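Local coordinates for Tubulin/ftsz, gtpase (Methanosaeta thermophila, PDB 3ZID), which binds GTP and, as a tubulin-like cytoskeletal GTPase, is thought to help control archaeal cell shape, at residues V265-I277 and I289-H302. Sequence-based numbering, arbitrary orientation.
Sequences VDAGEAGRAMIVI and ITKEIESLTETIGH
Ile275 and Ile277 on strand 270-277 meet Ile293, Leu296 and Ile289 of helix 289-296, the packing of helix on strand inside a beta-alpha-beta unit of the C-terminal domain of this tubulin/FtsZ relative. The helix runs roughly antiparallel to the strand, its axis 11.0 Å away at closest approach, as befits the crossover between parallel strands 270-279 and 302-309. Ile275 CG1 reaches Leu296 CD1 tip to tip at 4.0 Å, while the same side chain passes Ile293 head to tail, so that Ile293 CD1 lies against Ile275 CB. Further along the strand, Ile277 CG1 touches Ile289 CG2, these two side chains again pointing in opposite directions, and Ile246 and Ile250 of helix 246-252 also touch Ile277.

Past the helix, Ile300 fills the angle between loop and strand. With CG1 anti to the carbonyl carbon (chi1 -56°), its two branches diverge: CD1 packs on Val265 CG1 at 3.8 Å, and CG2 settles on Ala273 CB and the backbone around Gly271 O. Cut back to an alanine, this position would probably leave a gap between Val265 and Ala273, losing the contacts of CD1 with Val265 CG1 and of CG2 with Ala273 CB.

Toward the margin, Thr299 sets its CB against Val265 O, and a water accepts from Ala270 N and probably also meets Thr299 O. The returning chain then joins the sheet beside the strand: His302 N donates to Gly271 O in the carbonyl plane, and His302 O takes the straighter-approaching Ala273 N at 2.9 Å, with C=O...N at 167°. As the bridged pair, Arg272 and His302 carry their side chains on the same face of the sheet, their guanidinium and ring planes 74° apart. The arginine's NH1 is engaged by Thr223 O, whereas its aliphatic CG meets the imidazole edge in plane, 4.0 Å from His302 CD2.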
loop_
_atom_site.group_PDB
_atom_site.type_symbol
_atom_site.label_atom_id
_atom_site.label_comp_id
_atom_site.label_asym_id
_atom_site.label_seq_id
_atom_site.Cartn_x
_atom_site.Cartn_y
_atom_site.Cartn_z
ATOM N N VAL A 265 6.934 16.737 -3.389
ATOM C CA VAL A 265 7.494 17.350 -2.194
ATOM C C VAL A 265 7.850 18.834 -2.405
ATOM O O VAL A 265 7.648 19.668 -1.515
ATOM C CB VAL A 265 8.738 16.549 -1.676
ATOM C CG1 VAL A 265 9.397 17.263 -0.526
ATOM C CG2 VAL A 265 8.321 15.161 -1.243
ATOM N N ASP A 266 8.371 19.173 -3.577
ATOM C CA ASP A 266 8.723 20.566 -3.837
ATOM C C ASP A 266 7.491 21.467 -3.780
ATOM O O ASP A 266 7.600 22.651 -3.478
ATOM C CB ASP A 266 9.445 20.727 -5.176
ATOM C CG ASP A 266 10.804 20.056 -5.196
ATOM O OD1 ASP A 266 11.377 19.812 -4.110
ATOM O OD2 ASP A 266 11.301 19.778 -6.308
ATOM N N ALA A 267 6.319 20.898 -4.059
ATOM C CA ALA A 267 5.073 21.660 -4.026
ATOM C C ALA A 267 4.496 21.778 -2.616
ATOM O O ALA A 267 3.466 22.413 -2.414
ATOM C CB ALA A 267 4.049 21.041 -4.960
ATOM N N GLY A 268 5.156 21.159 -1.648
ATOM C CA GLY A 268 4.699 21.182 -0.268
ATOM C C GLY A 268 3.570 20.213 0.081
ATOM O O GLY A 268 2.848 20.429 1.056
ATOM N N GLU A 269 3.448 19.125 -0.679
ATOM C CA GLU A 269 2.418 18.109 -0.429
ATOM C C GLU A 269 2.714 17.206 0.776
ATOM O O GLU A 269 1.827 16.502 1.260
ATOM C CB GLU A 269 2.189 17.269 -1.680
ATOM C CG GLU A 269 1.705 18.110 -2.859
ATOM C CD GLU A 269 1.360 17.286 -4.083
ATOM O OE1 GLU A 269 1.740 16.091 -4.149
ATOM O OE2 GLU A 269 0.702 17.841 -4.985
ATOM N N ALA A 270 3.959 17.209 1.238
ATOM C CA ALA A 270 4.352 16.415 2.400
ATOM C C ALA A 270 4.452 17.300 3.630
ATOM O O ALA A 270 5.172 18.293 3.617
ATOM C CB ALA A 270 5.695 15.702 2.150
ATOM N N GLY A 271 3.707 16.952 4.679
ATOM C CA GLY A 271 3.752 17.690 5.936
ATOM C C GLY A 271 4.804 17.213 6.925
ATOM O O GLY A 271 5.394 18.020 7.640
ATOM N N ARG A 272 5.014 15.900 6.980
ATOM C CA ARG A 272 5.993 15.283 7.877
ATOM C C ARG A 272 6.806 14.234 7.146
ATOM O O ARG A 272 6.331 13.623 6.183
ATOM C CB ARG A 272 5.321 14.645 9.098
ATOM C CG ARG A 272 4.625 15.647 10.002
ATOM C CD ARG A 272 3.710 14.988 11.019
ATOM N NE ARG A 272 2.885 15.993 11.689
ATOM C CZ ARG A 272 2.092 15.761 12.728
ATOM N NH1 ARG A 272 2.001 14.546 13.248
ATOM N NH2 ARG A 272 1.387 16.755 13.250
ATOM N N ALA A 273 8.039 14.029 7.606
ATOM C CA ALA A 273 8.888 12.984 7.046
ATOM C C ALA A 273 9.858 12.386 8.080
ATOM O O ALA A 273 10.219 13.027 9.068
ATOM C CB ALA A 273 9.651 13.504 5.839
ATOM N N MET A 274 10.214 11.126 7.861
ATOM C CA MET A 274 11.296 10.472 8.576
ATOM C C MET A 274 12.316 10.071 7.504
ATOM O O MET A 274 11.978 9.378 6.544
ATOM C CB MET A 274 10.797 9.240 9.338
ATOM C CG MET A 274 11.868 8.549 10.211
ATOM S SD MET A 274 11.174 7.184 11.183
ATOM C CE MET A 274 10.651 6.063 9.907
ATOM N N ILE A 275 13.539 10.576 7.618
ATOM C CA ILE A 275 14.601 10.234 6.673
ATOM C C ILE A 275 15.632 9.337 7.362
ATOM O O ILE A 275 16.184 9.718 8.383
ATOM C CB ILE A 275 15.322 11.500 6.135
ATOM C CG1 ILE A 275 14.328 12.543 5.612
ATOM C CG2 ILE A 275 16.343 11.129 5.077
ATOM C CD1 ILE A 275 13.548 12.117 4.420
ATOM N N VAL A 276 15.869 8.148 6.824
ATOM C CA VAL A 276 16.840 7.225 7.390
ATOM C C VAL A 276 17.988 7.070 6.412
ATOM O O VAL A 276 17.768 6.755 5.247
ATOM C CB VAL A 276 16.230 5.817 7.661
ATOM C CG1 VAL A 276 17.277 4.889 8.308
ATOM C CG2 VAL A 276 15.016 5.931 8.543
ATOM N N ILE A 277 19.202 7.341 6.886
ATOM C CA ILE A 277 20.417 7.167 6.095
ATOM C C ILE A 277 21.166 5.947 6.603
ATOM O O ILE A 277 21.457 5.833 7.798
ATOM C CB ILE A 277 21.385 8.362 6.231
ATOM C CG1 ILE A 277 20.634 9.687 6.166
ATOM C CG2 ILE A 277 22.489 8.284 5.156
ATOM C CD1 ILE A 277 20.379 10.125 4.772
ATOM N N ILE A 289 24.687 15.630 7.105
ATOM C CA ILE A 289 23.335 15.068 7.055
ATOM C C ILE A 289 22.359 16.032 7.724
ATOM O O ILE A 289 21.273 16.292 7.213
ATOM C CB ILE A 289 23.279 13.701 7.726
ATOM C CG1 ILE A 289 24.095 12.697 6.904
ATOM C CG2 ILE A 289 21.821 13.240 7.889
ATOM C CD1 ILE A 289 24.597 11.492 7.691
ATOM N N THR A 290 22.772 16.561 8.869
ATOM C CA THR A 290 21.974 17.502 9.629
ATOM C C THR A 290 21.636 18.744 8.811
ATOM O O THR A 290 20.472 19.171 8.770
ATOM C CB THR A 290 22.668 17.856 10.945
ATOM O OG1 THR A 290 22.781 16.652 11.721
ATOM C CG2 THR A 290 21.854 18.871 11.730
ATOM N N LYS A 291 22.642 19.278 8.122
ATOM C CA LYS A 291 22.473 20.445 7.265
ATOM C C LYS A 291 21.488 20.160 6.139
ATOM O O LYS A 291 20.607 20.979 5.853
ATOM C CB LYS A 291 23.820 20.887 6.687
ATOM C CG LYS A 291 24.705 21.607 7.667
ATOM C CD LYS A 291 26.140 21.672 7.165
ATOM C CE LYS A 291 27.044 22.366 8.169
ATOM N NZ LYS A 291 28.482 22.117 7.883
ATOM N N GLU A 292 21.593 18.976 5.538
ATOM C CA GLU A 292 20.631 18.587 4.509
ATOM C C GLU A 292 19.219 18.449 5.039
ATOM O O GLU A 292 18.272 18.871 4.383
ATOM C CB GLU A 292 21.068 17.310 3.804
ATOM C CG GLU A 292 22.365 17.484 3.032
ATOM C CD GLU A 292 22.269 18.588 1.983
ATOM O OE1 GLU A 292 21.176 18.759 1.392
ATOM O OE2 GLU A 292 23.284 19.287 1.753
ATOM N N ILE A 293 19.075 17.899 6.238
ATOM C CA ILE A 293 17.751 17.735 6.825
ATOM C C ILE A 293 17.152 19.117 7.092
ATOM O O ILE A 293 15.984 19.382 6.761
ATOM C CB ILE A 293 17.781 16.905 8.138
ATOM C CG1 ILE A 293 18.252 15.466 7.881
ATOM C CG2 ILE A 293 16.420 16.920 8.810
ATOM C CD1 ILE A 293 17.615 14.793 6.687
ATOM N N GLU A 294 17.964 20.010 7.651
ATOM C CA GLU A 294 17.521 21.383 7.888
ATOM C C GLU A 294 16.939 22.027 6.626
ATOM O O GLU A 294 15.949 22.755 6.698
ATOM C CB GLU A 294 18.667 22.239 8.438
ATOM C CG GLU A 294 19.118 21.858 9.844
ATOM C CD GLU A 294 20.199 22.783 10.392
ATOM O OE1 GLU A 294 20.797 23.546 9.602
ATOM O OE2 GLU A 294 20.449 22.743 11.618
ATOM N N SER A 295 17.539 21.735 5.472
ATOM C CA SER A 295 17.041 22.237 4.192
ATOM C C SER A 295 15.608 21.819 3.927
ATOM O O SER A 295 14.811 22.620 3.463
ATOM C CB SER A 295 17.910 21.747 3.035
ATOM O OG SER A 295 19.273 21.991 3.295
ATOM N N LEU A 296 15.286 20.569 4.244
ATOM C CA LEU A 296 13.962 19.996 3.984
ATOM C C LEU A 296 12.823 20.684 4.708
ATOM O O LEU A 296 11.670 20.611 4.272
ATOM C CB LEU A 296 13.925 18.516 4.346
ATOM C CG LEU A 296 14.843 17.603 3.554
ATOM C CD1 LEU A 296 14.535 16.137 3.893
ATOM C CD2 LEU A 296 14.634 17.892 2.078
ATOM N N THR A 297 13.135 21.312 5.835
ATOM C CA THR A 297 12.115 21.983 6.630
ATOM C C THR A 297 11.551 23.187 5.876
ATOM O O THR A 297 10.566 23.793 6.298
ATOM C CB THR A 297 12.648 22.392 8.012
ATOM O OG1 THR A 297 13.832 23.183 7.855
ATOM C CG2 THR A 297 12.976 21.146 8.836
ATOM N N GLU A 298 12.186 23.517 4.753
ATOM C CA GLU A 298 11.681 24.540 3.854
ATOM C C GLU A 298 10.422 24.030 3.175
ATOM O O GLU A 298 9.443 24.762 3.032
ATOM C CB GLU A 298 12.719 24.847 2.774
ATOM C CG GLU A 298 12.255 25.851 1.723
ATOM C CD GLU A 298 13.207 25.955 0.538
ATOM O OE1 GLU A 298 13.803 24.924 0.162
ATOM O OE2 GLU A 298 13.355 27.064 -0.018
ATOM N N THR A 299 10.428 22.758 2.783
ATOM C CA THR A 299 9.306 22.228 2.033
ATOM C C THR A 299 8.487 21.247 2.861
ATOM O O THR A 299 7.328 20.973 2.544
ATOM C CB THR A 299 9.770 21.553 0.726
ATOM O OG1 THR A 299 10.641 20.458 1.032
ATOM C CG2 THR A 299 10.526 22.538 -0.140
ATOM N N ILE A 300 9.107 20.712 3.912
ATOM C CA ILE A 300 8.473 19.724 4.786
ATOM C C ILE A 300 8.447 20.206 6.239
ATOM O O ILE A 300 9.503 20.358 6.849
ATOM C CB ILE A 300 9.177 18.354 4.701
ATOM C CG1 ILE A 300 9.217 17.856 3.264
ATOM C CG2 ILE A 300 8.495 17.343 5.618
ATOM C CD1 ILE A 300 9.944 16.534 3.118
ATOM N N GLY A 301 7.258 20.400 6.800
ATOM C CA GLY A 301 7.118 20.879 8.169
ATOM C C GLY A 301 7.948 20.281 9.307
ATOM O O GLY A 301 8.648 21.001 10.016
ATOM N N HIS A 302 7.874 18.968 9.482
ATOM C CA HIS A 302 8.602 18.273 10.537
ATOM C C HIS A 302 9.388 17.102 9.965
ATOM O O HIS A 302 8.811 16.212 9.352
ATOM C CB HIS A 302 7.620 17.746 11.585
ATOM C CG HIS A 302 6.714 18.796 12.153
ATOM N ND1 HIS A 302 7.166 19.826 12.951
ATOM C CD2 HIS A 302 5.376 18.977 12.029
ATOM C CE1 HIS A 302 6.146 20.592 13.299
ATOM N NE2 HIS A 302 5.049 20.099 12.751
HETATM O O HOH W 1 6.571 18.857 0.491
#